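Local coordinates for Baccell_00875 (Bacteroides cellulosilyticus DSM 14838, PDB 5NO8), which probably acts as a polysaccharide lyase that removes L-rhamnose caps next to glucuronic acid on complex arabinogalactan proteins, at residues D370-S375 with G601-F606; S375-D380 with D674-D679; Y661-K664 with A670-Y673; G597-F600 with L605-D608; V346-T351 with D652-C657. All blocks are in the same frame, centred on the assembly; numbering follows the deposited sequence.

Contact 1 of 5, residues D370-S375 with G601-F606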
# COMPACT_ATOMS: atom_id res chain seq x y z
N ASP A 370 -10.80 6.58 19.42
CA ASP A 370 -10.24 5.32 19.88
C ASP A 370 -11.33 4.29 19.90
O ASP A 370 -12.24 4.35 20.76
CB ASP A 370 -9.63 5.50 21.28
CG ASP A 370 -8.91 4.24 21.78
OD1 ASP A 370 -9.18 3.12 21.31
OD2 ASP A 370 -8.03 4.38 22.64
N ASN A 371 -11.26 3.34 18.97
CA ASN A 371 -12.31 2.31 18.85
C ASN A 371 -12.30 1.28 19.97
O ASN A 371 -13.34 0.69 20.23
CB ASN A 371 -12.26 1.60 17.51
CG ASN A 371 -12.58 2.54 16.36
OD1 ASN A 371 -11.91 2.54 15.34
ND2 ASN A 371 -13.59 3.35 16.53
N GLU A 372 -11.16 1.09 20.64
CA GLU A 372 -11.12 0.22 21.84
C GLU A 372 -11.79 0.86 23.05
O GLU A 372 -12.51 0.19 23.78
CB GLU A 372 -9.69 -0.18 22.17
CG GLU A 372 -9.08 -1.09 21.11
CD GLU A 372 -7.59 -1.41 21.33
OE1 GLU A 372 -6.82 -0.57 21.87
OE2 GLU A 372 -7.20 -2.53 20.91
N GLY A 373 -11.55 2.14 23.26
CA GLY A 373 -12.13 2.89 24.39
C GLY A 373 -13.50 3.48 24.10
O GLY A 373 -14.16 3.94 25.03
N ASP A 374 -13.92 3.48 22.84
CA ASP A 374 -15.17 4.12 22.41
C ASP A 374 -15.22 5.60 22.87
O ASP A 374 -16.19 6.04 23.51
CB ASP A 374 -16.40 3.33 22.90
CG ASP A 374 -16.54 1.98 22.21
OD1 ASP A 374 -16.59 1.94 20.97
OD2 ASP A 374 -16.59 0.96 22.90
N SER A 375 -14.17 6.34 22.54
CA SER A 375 -14.05 7.74 22.94
C SER A 375 -13.17 8.51 22.00
O SER A 375 -12.24 7.95 21.41
CB SER A 375 -13.48 7.85 24.37
OG SER A 375 -12.25 7.18 24.46
N GLY A 601 -1.25 5.72 13.98
CA GLY A 601 -1.99 4.66 14.66
C GLY A 601 -1.77 4.62 16.15
O GLY A 601 -0.75 5.14 16.65
N LYS A 602 -2.69 3.98 16.85
CA LYS A 602 -2.53 3.68 18.26
C LYS A 602 -1.35 2.75 18.54
O LYS A 602 -0.65 2.92 19.55
CB LYS A 602 -3.78 3.00 18.83
CG LYS A 602 -3.75 2.95 20.35
CD LYS A 602 -5.08 2.47 20.91
CE LYS A 602 -5.16 2.64 22.41
NZ LYS A 602 -6.32 1.86 22.93
N ARG A 603 -1.15 1.74 17.69
CA ARG A 603 -0.12 0.72 17.94
C ARG A 603 1.29 1.15 17.52
O ARG A 603 2.27 0.44 17.82
CB ARG A 603 -0.48 -0.57 17.21
CG ARG A 603 -1.78 -1.21 17.69
CD ARG A 603 -1.73 -1.74 19.10
NE ARG A 603 -3.04 -2.32 19.42
CZ ARG A 603 -3.50 -3.50 18.97
NH1 ARG A 603 -2.73 -4.31 18.21
NH2 ARG A 603 -4.72 -3.90 19.32
N GLU A 604 1.37 2.27 16.78
CA GLU A 604 2.63 2.93 16.40
C GLU A 604 3.61 1.98 15.68
O GLU A 604 4.82 2.05 15.87
CB GLU A 604 3.28 3.58 17.64
CG GLU A 604 2.35 4.60 18.30
CD GLU A 604 2.98 5.33 19.48
OE1 GLU A 604 4.11 4.96 19.89
OE2 GLU A 604 2.35 6.28 19.99
N LEU A 605 3.07 1.09 14.86
CA LEU A 605 3.90 0.10 14.15
C LEU A 605 4.28 0.58 12.76
O LEU A 605 3.41 0.74 11.89
CB LEU A 605 3.14 -1.22 13.99
CG LEU A 605 3.41 -2.39 14.92
CD1 LEU A 605 2.62 -3.60 14.44
CD2 LEU A 605 4.89 -2.73 14.95
N PHE A 606 5.58 0.78 12.52
CA PHE A 606 6.08 0.84 11.16
C PHE A 606 5.79 -0.50 10.50
O PHE A 606 5.62 -1.51 11.17
CB PHE A 606 7.59 1.08 11.12
CG PHE A 606 8.00 2.49 11.37
CD1 PHE A 606 7.84 3.44 10.39
CD2 PHE A 606 8.57 2.87 12.59
CE1 PHE A 606 8.22 4.76 10.60
CE2 PHE A 606 8.96 4.18 12.81
CZ PHE A 606 8.78 5.13 11.81

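Contact 2 of 5, residues S375-D380 with D674-D679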
# COMPACT_ATOMS: atom_id res chain seq x y z
N SER A 375 -14.17 6.34 22.54
CA SER A 375 -14.05 7.74 22.94
C SER A 375 -13.17 8.51 22.00
O SER A 375 -12.24 7.95 21.41
CB SER A 375 -13.48 7.85 24.37
OG SER A 375 -12.25 7.18 24.46
N ILE A 376 -13.47 9.80 21.84
CA ILE A 376 -12.58 10.72 21.13
C ILE A 376 -11.21 10.72 21.83
O ILE A 376 -11.13 10.70 23.06
CB ILE A 376 -13.17 12.14 21.06
CG1 ILE A 376 -14.30 12.20 20.02
CG2 ILE A 376 -12.13 13.17 20.62
CD1 ILE A 376 -15.17 13.43 20.09
N TYR A 377 -10.14 10.69 21.02
CA TYR A 377 -8.78 10.81 21.53
C TYR A 377 -8.40 12.28 21.63
O TYR A 377 -8.33 13.00 20.62
CB TYR A 377 -7.77 10.08 20.64
CG TYR A 377 -6.36 10.15 21.20
CD1 TYR A 377 -6.04 9.54 22.41
CD2 TYR A 377 -5.36 10.85 20.52
CE1 TYR A 377 -4.75 9.63 22.94
CE2 TYR A 377 -4.06 10.94 21.03
CZ TYR A 377 -3.76 10.32 22.24
OH TYR A 377 -2.47 10.42 22.75
N LEU A 378 -8.13 12.72 22.86
CA LEU A 378 -7.94 14.14 23.16
C LEU A 378 -6.49 14.64 23.03
O LEU A 378 -6.24 15.84 23.19
CB LEU A 378 -8.45 14.43 24.58
CG LEU A 378 -9.93 14.12 24.83
CD1 LEU A 378 -10.26 14.35 26.31
CD2 LEU A 378 -10.80 14.96 23.92
N ASN A 379 -5.56 13.73 22.72
CA ASN A 379 -4.16 14.10 22.47
C ASN A 379 -3.54 14.74 23.71
O ASN A 379 -2.84 15.75 23.64
CB ASN A 379 -4.04 15.02 21.26
CG ASN A 379 -2.71 14.91 20.57
OD1 ASN A 379 -1.97 13.93 20.75
ND2 ASN A 379 -2.40 15.89 19.77
N ASP A 380 -3.83 14.09 24.83
CA ASP A 380 -3.52 14.56 26.17
C ASP A 380 -2.69 13.51 26.92
O ASP A 380 -2.55 13.59 28.14
CB ASP A 380 -4.84 14.85 26.93
CG ASP A 380 -5.76 13.61 27.03
OD1 ASP A 380 -5.65 12.66 26.20
OD2 ASP A 380 -6.62 13.58 27.94
N ASP A 674 -5.50 -1.10 12.79
CA ASP A 674 -5.18 -0.23 13.91
C ASP A 674 -6.46 0.32 14.55
O ASP A 674 -7.38 0.70 13.83
CB ASP A 674 -4.27 0.90 13.50
CG ASP A 674 -3.71 1.63 14.69
OD1 ASP A 674 -4.44 2.50 15.23
OD2 ASP A 674 -2.58 1.26 15.12
N PRO A 675 -6.53 0.32 15.89
CA PRO A 675 -7.77 0.70 16.55
C PRO A 675 -8.12 2.19 16.57
O PRO A 675 -9.15 2.52 17.14
CB PRO A 675 -7.60 0.18 17.96
CG PRO A 675 -6.16 0.03 18.17
CD PRO A 675 -5.58 -0.30 16.83
N TYR A 676 -7.29 3.07 16.01
CA TYR A 676 -7.67 4.48 15.86
C TYR A 676 -8.36 4.69 14.53
O TYR A 676 -7.87 4.23 13.50
CB TYR A 676 -6.47 5.45 15.89
CG TYR A 676 -5.91 5.82 17.27
CD1 TYR A 676 -6.55 5.44 18.46
CD2 TYR A 676 -4.74 6.58 17.36
CE1 TYR A 676 -6.03 5.81 19.70
CE2 TYR A 676 -4.22 6.94 18.61
CZ TYR A 676 -4.86 6.54 19.76
OH TYR A 676 -4.35 6.87 21.01
N ALA A 677 -9.46 5.43 14.56
CA ALA A 677 -9.92 6.15 13.37
C ALA A 677 -9.24 7.52 13.43
O ALA A 677 -9.42 8.29 14.39
CB ALA A 677 -11.42 6.31 13.36
N ASN A 678 -8.41 7.79 12.44
CA ASN A 678 -7.65 9.00 12.39
C ASN A 678 -7.97 9.72 11.09
O ASN A 678 -8.91 10.53 11.06
CB ASN A 678 -6.15 8.65 12.63
CG ASN A 678 -5.29 9.88 12.75
OD1 ASN A 678 -5.61 10.89 12.15
ND2 ASN A 678 -4.18 9.81 13.53
N ASP A 679 -7.26 9.41 10.01
CA ASP A 679 -7.31 10.18 8.78
C ASP A 679 -7.87 9.44 7.54
O ASP A 679 -7.93 10.00 6.45
CB ASP A 679 -5.89 10.77 8.47
CG ASP A 679 -4.73 9.77 8.63
OD1 ASP A 679 -4.83 8.71 9.32
OD2 ASP A 679 -3.66 10.06 8.01

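Contact 3 of 5, residues Y661-K664 with A670-Y673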
# COMPACT_ATOMS: atom_id res chain seq x y z
N TYR A 661 -0.25 -5.24 7.52
CA TYR A 661 -0.43 -6.40 6.66
C TYR A 661 0.45 -7.65 6.93
O TYR A 661 -0.06 -8.78 6.88
CB TYR A 661 -0.34 -5.98 5.18
CG TYR A 661 -0.69 -7.09 4.23
CD1 TYR A 661 -2.02 -7.36 3.89
CD2 TYR A 661 0.30 -7.90 3.69
CE1 TYR A 661 -2.33 -8.41 3.05
CE2 TYR A 661 -0.01 -8.95 2.84
CZ TYR A 661 -1.32 -9.19 2.53
OH TYR A 661 -1.62 -10.23 1.70
N PRO A 662 1.76 -7.46 7.14
CA PRO A 662 2.61 -8.66 7.28
C PRO A 662 2.25 -9.53 8.46
O PRO A 662 1.57 -9.08 9.38
CB PRO A 662 4.02 -8.09 7.46
CG PRO A 662 3.95 -6.70 6.93
CD PRO A 662 2.56 -6.23 7.25
N TYR A 663 2.75 -10.75 8.47
CA TYR A 663 2.52 -11.68 9.54
C TYR A 663 2.99 -11.10 10.86
O TYR A 663 2.27 -11.12 11.86
CB TYR A 663 3.24 -12.99 9.21
CG TYR A 663 3.27 -14.03 10.32
CD1 TYR A 663 2.11 -14.51 10.89
CD2 TYR A 663 4.47 -14.60 10.71
CE1 TYR A 663 2.13 -15.48 11.89
CE2 TYR A 663 4.54 -15.55 11.71
CZ TYR A 663 3.37 -16.00 12.30
OH TYR A 663 3.47 -16.94 13.31
N LYS A 664 4.24 -10.64 10.86
CA LYS A 664 4.86 -9.98 12.00
C LYS A 664 5.79 -8.89 11.51
O LYS A 664 6.25 -8.89 10.36
CB LYS A 664 5.66 -10.96 12.85
CG LYS A 664 4.81 -12.02 13.54
CD LYS A 664 5.63 -13.06 14.28
CE LYS A 664 4.71 -13.98 15.07
NZ LYS A 664 5.42 -15.05 15.80
N ALA A 670 1.30 -8.84 13.60
CA ALA A 670 0.56 -7.82 12.87
C ALA A 670 -0.75 -8.44 12.34
O ALA A 670 -1.43 -9.12 13.13
CB ALA A 670 1.43 -7.16 11.81
N GLU A 671 -1.11 -8.22 11.08
CA GLU A 671 -2.41 -8.67 10.54
C GLU A 671 -3.58 -8.11 11.36
O GLU A 671 -4.46 -8.85 11.79
CB GLU A 671 -2.47 -10.18 10.38
CG GLU A 671 -1.30 -10.70 9.56
CD GLU A 671 -1.46 -12.12 9.10
OE1 GLU A 671 -1.11 -13.03 9.87
OE2 GLU A 671 -1.99 -12.32 7.99
N PHE A 672 -3.59 -6.80 11.56
CA PHE A 672 -4.69 -6.18 12.29
C PHE A 672 -4.98 -4.78 11.75
O PHE A 672 -4.12 -4.13 11.15
CB PHE A 672 -4.40 -6.13 13.81
CG PHE A 672 -3.25 -5.23 14.17
CD1 PHE A 672 -3.42 -3.87 14.27
CD2 PHE A 672 -2.01 -5.76 14.43
CE1 PHE A 672 -2.36 -3.03 14.57
CE2 PHE A 672 -0.95 -4.93 14.75
CZ PHE A 672 -1.12 -3.57 14.83
N TYR A 673 -6.22 -4.35 11.98
CA TYR A 673 -6.63 -2.96 11.75
C TYR A 673 -6.26 -2.17 12.98
O TYR A 673 -6.65 -2.53 14.11
CB TYR A 673 -8.16 -2.88 11.51
CG TYR A 673 -8.56 -3.44 10.19
CD1 TYR A 673 -8.41 -2.71 9.04
CD2 TYR A 673 -9.08 -4.73 10.09
CE1 TYR A 673 -8.74 -3.24 7.79
CE2 TYR A 673 -9.40 -5.27 8.84
CZ TYR A 673 -9.25 -4.50 7.70
OH TYR A 673 -9.56 -5.00 6.47
O HOH W 1 -2.71 -9.89 6.61

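Contact 4 of 5, residues G597-F600 with L605-D608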
# COMPACT_ATOMS: atom_id res chain seq x y z
N GLY A 597 1.13 3.52 10.01
CA GLY A 597 0.80 2.90 11.29
C GLY A 597 1.58 3.48 12.45
O GLY A 597 1.08 3.53 13.58
N HIS A 598 2.82 3.89 12.18
CA HIS A 598 3.65 4.48 13.22
C HIS A 598 3.17 5.90 13.58
O HIS A 598 2.93 6.20 14.75
CB HIS A 598 5.13 4.57 12.80
CG HIS A 598 5.99 5.14 13.88
ND1 HIS A 598 6.34 4.42 15.01
CD2 HIS A 598 6.48 6.39 14.06
CE1 HIS A 598 7.05 5.19 15.82
NE2 HIS A 598 7.15 6.39 15.26
N TRP A 599 3.05 6.74 12.56
CA TRP A 599 2.80 8.18 12.76
C TRP A 599 1.35 8.47 13.15
O TRP A 599 1.10 9.45 13.84
CB TRP A 599 3.16 8.97 11.51
CG TRP A 599 4.56 8.76 11.07
CD1 TRP A 599 4.98 8.06 9.96
CD2 TRP A 599 5.74 9.23 11.72
NE1 TRP A 599 6.35 8.06 9.90
CE2 TRP A 599 6.85 8.78 10.96
CE3 TRP A 599 5.97 10.00 12.88
CZ2 TRP A 599 8.18 9.06 11.32
CZ3 TRP A 599 7.30 10.28 13.24
CH2 TRP A 599 8.39 9.81 12.46
N PHE A 600 0.41 7.64 12.70
CA PHE A 600 -1.03 7.90 12.88
C PHE A 600 -1.78 6.92 13.77
O PHE A 600 -2.83 7.27 14.31
CB PHE A 600 -1.68 7.98 11.50
CG PHE A 600 -1.19 9.15 10.70
CD1 PHE A 600 -0.06 9.05 9.91
CD2 PHE A 600 -1.84 10.38 10.77
CE1 PHE A 600 0.40 10.13 9.19
CE2 PHE A 600 -1.38 11.46 10.05
CZ PHE A 600 -0.24 11.35 9.27
N LEU A 605 3.07 1.09 14.86
CA LEU A 605 3.90 0.10 14.15
C LEU A 605 4.28 0.58 12.76
O LEU A 605 3.41 0.74 11.89
CB LEU A 605 3.14 -1.22 13.99
CG LEU A 605 3.41 -2.39 14.92
CD1 LEU A 605 2.62 -3.60 14.44
CD2 LEU A 605 4.89 -2.73 14.95
N PHE A 606 5.58 0.78 12.52
CA PHE A 606 6.08 0.84 11.16
C PHE A 606 5.79 -0.50 10.50
O PHE A 606 5.62 -1.51 11.17
CB PHE A 606 7.59 1.08 11.12
CG PHE A 606 8.00 2.49 11.37
CD1 PHE A 606 7.84 3.44 10.39
CD2 PHE A 606 8.57 2.87 12.59
CE1 PHE A 606 8.22 4.76 10.60
CE2 PHE A 606 8.96 4.18 12.81
CZ PHE A 606 8.78 5.13 11.81
N GLY A 607 5.73 -0.49 9.19
CA GLY A 607 5.54 -1.69 8.39
C GLY A 607 4.41 -1.56 7.40
O GLY A 607 3.60 -0.62 7.47
N ASP A 608 4.34 -2.52 6.48
CA ASP A 608 3.42 -2.45 5.33
C ASP A 608 1.98 -2.25 5.77
O ASP A 608 1.48 -3.03 6.57
CB ASP A 608 3.45 -3.72 4.49
CG ASP A 608 4.81 -4.00 3.85
OD1 ASP A 608 5.72 -3.16 3.96
OD2 ASP A 608 4.94 -5.07 3.24
O HOH W 2 3.17 1.62 9.21

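Contact 5 of 5, residues V346-T351 with D652-C657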
# COMPACT_ATOMS: atom_id res chain seq x y z
N VAL A 346 -20.53 7.98 7.93
CA VAL A 346 -20.85 9.40 8.05
C VAL A 346 -21.59 9.68 9.35
O VAL A 346 -21.26 10.62 10.05
CB VAL A 346 -21.58 9.87 6.78
CG1 VAL A 346 -22.31 11.18 6.97
CG2 VAL A 346 -20.58 9.95 5.64
N ASP A 347 -22.62 8.87 9.67
CA ASP A 347 -23.36 9.03 10.92
C ASP A 347 -22.48 8.84 12.14
O ASP A 347 -22.64 9.55 13.11
CB ASP A 347 -24.55 8.08 10.99
CG ASP A 347 -25.67 8.46 9.99
OD1 ASP A 347 -25.73 9.62 9.50
OD2 ASP A 347 -26.52 7.58 9.70
N PHE A 348 -21.53 7.90 12.08
CA PHE A 348 -20.58 7.71 13.18
C PHE A 348 -19.70 8.93 13.38
O PHE A 348 -19.46 9.33 14.53
CB PHE A 348 -19.72 6.46 12.95
CG PHE A 348 -19.04 5.97 14.19
CD1 PHE A 348 -17.83 6.54 14.59
CD2 PHE A 348 -19.56 4.93 14.94
CE1 PHE A 348 -17.19 6.12 15.75
CE2 PHE A 348 -18.91 4.49 16.10
CZ PHE A 348 -17.73 5.09 16.51
N ILE A 349 -19.19 9.50 12.29
CA ILE A 349 -18.33 10.68 12.37
C ILE A 349 -19.10 11.81 13.07
O ILE A 349 -18.61 12.40 14.05
CB ILE A 349 -17.85 11.14 11.00
CG1 ILE A 349 -16.84 10.13 10.43
CG2 ILE A 349 -17.19 12.52 11.10
CD1 ILE A 349 -16.58 10.26 8.96
N ARG A 350 -20.32 12.06 12.60
CA ARG A 350 -21.13 13.11 13.20
C ARG A 350 -21.49 12.85 14.65
O ARG A 350 -21.35 13.74 15.50
CB ARG A 350 -22.41 13.34 12.38
CG ARG A 350 -23.25 14.52 12.90
CD ARG A 350 -24.48 14.75 12.07
NE ARG A 350 -25.44 13.65 12.12
CZ ARG A 350 -26.26 13.37 13.14
NH1 ARG A 350 -26.25 14.07 14.28
NH2 ARG A 350 -27.10 12.35 13.03
N THR A 351 -21.95 11.65 14.96
CA THR A 351 -22.48 11.37 16.30
C THR A 351 -21.46 10.99 17.37
O THR A 351 -21.78 11.05 18.54
CB THR A 351 -23.58 10.30 16.26
OG1 THR A 351 -23.04 9.03 15.84
CG2 THR A 351 -24.71 10.76 15.36
N ASP A 652 -20.48 -1.20 11.77
CA ASP A 652 -21.02 -0.35 12.83
C ASP A 652 -20.66 1.12 12.68
O ASP A 652 -20.89 1.88 13.61
CB ASP A 652 -20.59 -0.89 14.22
CG ASP A 652 -19.06 -1.00 14.37
OD1 ASP A 652 -18.30 -0.71 13.40
OD2 ASP A 652 -18.62 -1.45 15.45
N GLY A 653 -20.04 1.49 11.57
CA GLY A 653 -19.66 2.87 11.31
C GLY A 653 -18.26 3.23 11.77
O GLY A 653 -17.82 4.32 11.48
N LYS A 654 -17.59 2.33 12.49
CA LYS A 654 -16.21 2.58 12.93
C LYS A 654 -15.29 2.47 11.71
O LYS A 654 -15.66 1.93 10.65
CB LYS A 654 -15.79 1.59 14.02
CG LYS A 654 -16.44 1.89 15.36
CD LYS A 654 -16.11 0.82 16.40
CE LYS A 654 -16.56 1.24 17.80
NZ LYS A 654 -16.14 0.24 18.83
N ALA A 655 -14.07 2.98 11.85
CA ALA A 655 -13.10 2.92 10.78
C ALA A 655 -11.70 2.75 11.37
O ALA A 655 -11.49 3.00 12.56
CB ALA A 655 -13.17 4.16 9.94
N SER A 656 -10.78 2.36 10.51
CA SER A 656 -9.38 2.18 10.93
C SER A 656 -8.42 2.98 10.05
O SER A 656 -8.55 3.01 8.84
CB SER A 656 -9.01 0.69 10.87
OG SER A 656 -7.62 0.53 11.10
N CYS A 657 -7.39 3.55 10.69
CA CYS A 657 -6.39 4.34 9.98
C CYS A 657 -5.38 3.53 9.17
O CYS A 657 -4.70 4.12 8.34
CB CYS A 657 -5.65 5.29 10.94
SG CYS A 657 -4.60 4.48 12.12

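Contact 1 of 5, residues D370-S375 with G601-F606
Lys602 drives its ammonium group between the carboxylates of Asp370 and Glu372. Its chain is fully extended, with CG anti to the backbone N (chi1 -168°), and this reach carries NZ clear of its own backbone and across to the other segment. NZ lies 2.7 Å from Glu372 OE1, a salt bridge that meets the oxygen nearly along its C-O axis. The second salt bridge, from NZ to Asp370 OD2 at 3.1 Å, uses the syn lone pair of that oxygen. Both acidic chains run obliquely to the lysine. Glu372 keeps a further oxygen for Arg603, whose chain lies at about a right angle to it. Arg603 NH2 makes a salt bridge of 3.2 Å with Glu372 OE2, which lies at the guanidinium edge and in its plane; NH2 meets the oxygen on the syn side but tilted out of the carboxylate plane. The carboxylate and guanidinium planes are turned 34° apart.

The four residues form a salt-bridge network at the surface. Its acidic half sits in a beta hairpin that joins strands 369-370 and 375-376, where Asp374 and Ser375 together stand opposite the single residue Asp370, a G1 beta bulge. Asp370 also steadies this turn: its OD1 takes weak hydrogen bonds from Glu372 N at 2.9 Å and from Gly373 N at 3.2 Å, leaving OD2 for the lysine. On the basic side, the backbone N atoms of Lys602 and Arg603 are hydrogen-bonded to the carboxylate of Asp674, and the Arg603 guanidinium makes a cation-pi contact with Phe672.

Contact 2 of 5, residues S375-D380 with D674-D679
Tyr377 and Tyr676 are the two side chains that meet, in a four-stranded antiparallel sheet where strand 369-370 runs between 375-376 and 672-677. The contact therefore reaches past the intervening strand, and no hydrogen bond joins the two segments.

Along 674-679, Asp674 comes first and makes an Asx turn: its OD1 accepts from the backbone N of Tyr676 at 3.0 Å, an almost straight bond (168° at the hydrogen) on the anti side of the oxygen and somewhat out of the carboxylate plane. Pro675 then carries the chain into Tyr676, whose CG stands anti to the carbonyl carbon (chi1 -80°) and whose ring extends toward the hairpin. Its hydroxyl end does most of the touching. Tyr676 OH sits over one face of the Tyr377 ring, 3.3 Å above the plane but displaced toward the rim, and comes within 3.4 Å of Tyr377 CE1. The rings lean at 34° with centroids 5.2 Å apart, an oblique pairing in which Tyr676 CZ also approaches Tyr377 CG, at 4.2 Å.

Next, Ala677 continues the strand and bonds through its backbone to Tyr369, and Asn678 ties the chain's exit to Phe600 O through ND2. Across the contact, the phenol of Tyr377 is turned to Asn383, whose ND2 is hydrogen-bonded to Tyr377 OH. The other face of the Tyr377 ring is also met: the backbone N of Asn379 lies 3.5 Å above its plane, again offset toward the rim.

Contact 3 of 5, residues Y661-K664 with A670-Y673
Ala670 and Tyr663 hold the close-packed part of the contact through their backbones. Ala670 N donates to Tyr663 O at 3.0 Å, nearly straight at the hydrogen (171°), although it comes in from above the carbonyl plane. Beside it the Ala670 methyl is pressed against the next carbonyl back, with CB 3.1 Å from Pro662 O, and Glu671 CG lies 3.3 Å from that same oxygen.

Further out the fit is looser and wetter. The Glu671 chain leaves the backbone with CG anti to the carbonyl carbon (chi1 -54°), extends along the loop, and carries its carboxylate to Tyr663. Here OE1 stands 3.7 Å from Tyr663 CD1, at the edge of the ring and in its plane, while the carboxylate is turned steeply to the ring. A water 2.9 Å from both Glu671 OE2 and Tyr661 O is placed to donate to either, probably linking the segments. OE1 also forms a salt bridge with Lys669, and the Tyr663 hydroxyl is hydrogen-bonded to Asp141. With an alanine at Glu671, Lys669 would probably lose its carboxylate mate and the water one of its possible acceptors.

Between strands 659-660 and 672-677 the chain makes an excursion whose antiparallel far pair, 664-665 and 668-669, joins strand 199-203 of a mixed sheet; on its return Glu671 and Phe672 share Met660 as partner, the pattern of a G1 beta bulge.

Contact 4 of 5, residues G597-F600 with L605-D608
His598 and Phe606 lie face against face where the chain turns back on helix 596-600, and Trp599 completes an aromatic cluster. The two rings form an offset stack, only 8° from parallel, with centroids 4.0 Å apart. The His598 side chain departs with CG anti to the backbone N (chi1 -178°), which slides the imidazole over one side of the phenyl: CG comes down 3.3 Å from Phe606 CE2. Because of the offset, it is the methylene that sits over the middle of the phenyl, with His598 CB 3.6 Å from the Phe606 centroid and almost exactly on the ring normal, a CH-pi contact. Phe606 turns CG anti to the carbonyl carbon (chi1 -78°), bringing its ring back toward the helix although its CB points away.

Trp599 stands at right angles to this pair. The edge of Phe606 is directed at the face of its five-membered ring in an offset edge-to-face contact, and Trp599 CZ2 touches Phe606 CZ at 4.0 Å. The polar ends of the helix residues are engaged beyond the cluster: His598 ND1 is hydrogen-bonded to Glu604 O, which fixes the imidazole's rotation, and Trp599 NE1 to Ser212 OG.

Gly597 allows the close approach of the backbones, since a CB here would collide with Leu605 O. Between the segments, a water donates to Leu605 O at 2.8 Å and to Gly607 O at 2.9 Å, and accepts a weak bond from Gly597 N.

Contact 5 of 5, residues V346-T351 with D652-C657
Lys654 NZ is gripped by two groups of the neighbouring hairpin turn, Asp374 OD1 in a salt bridge and Asn371 O in a hydrogen bond, and its stretched chain passes Phe348 on the way there. Lys654 CG rests 3.6 Å from Phe348 CZ, the chain running obliquely to the ring. The phenyl is set by CG standing anti to the backbone N (chi1 -163°), which swings it off helix 338-352 and along the 652-654 backbone. One face has Lys654 N above it, offset toward the rim, while Asp652 O lies obliquely to the ring, 3.6 Å from Phe348 CD2.

Nearer the helix the fit is closer: Phe348 CB comes within 3.2 Å of Gly653 O, an oxygen also hydrogen-bonded to Arg345. A side chain on Gly653 would run into Phe348 CB, and its backbone angles call for glycine as well. With an alanine in place of Phe348, a gap would probably open beside Gly653, and the Lys654 methylenes and the Tyr369 ring, which Phe348 meets edge-to-face, would be left without their aromatic partner.

The contact thus lays the flank of a long helix on a tight turn ahead of strand 659-660. Lys654 N bonds to Asp652 OD1 at 3.3 Å from well above the carboxylate plane, and this link two residues back defines an Asx turn.

From the N terminus, helix 338-352 supplies the first side of contact 5, then the hairpin 369-376 opens contacts 1 and 2, which share Ser375. After some 220 largely helical residues, contact 4 closes a short loop after helix 596-600. Contact 1 closes on 601-606, overlapping contact 4 at Leu605 and Phe606. Contact 5 closes at 652-657, so contacts 1 and 4 are nested inside it. Contact 3 then closes the excursion 661-673 before contact 2 ends on strand 672-677. Contact 2 encloses contacts 3 and 4 but crosses contacts 1 and 5. Contacts 1 and 2 join the hairpin to the 601-606 loop and strand 672-677, contact 5 adds helix 338-352, and contact 3 leads to strand 199-203.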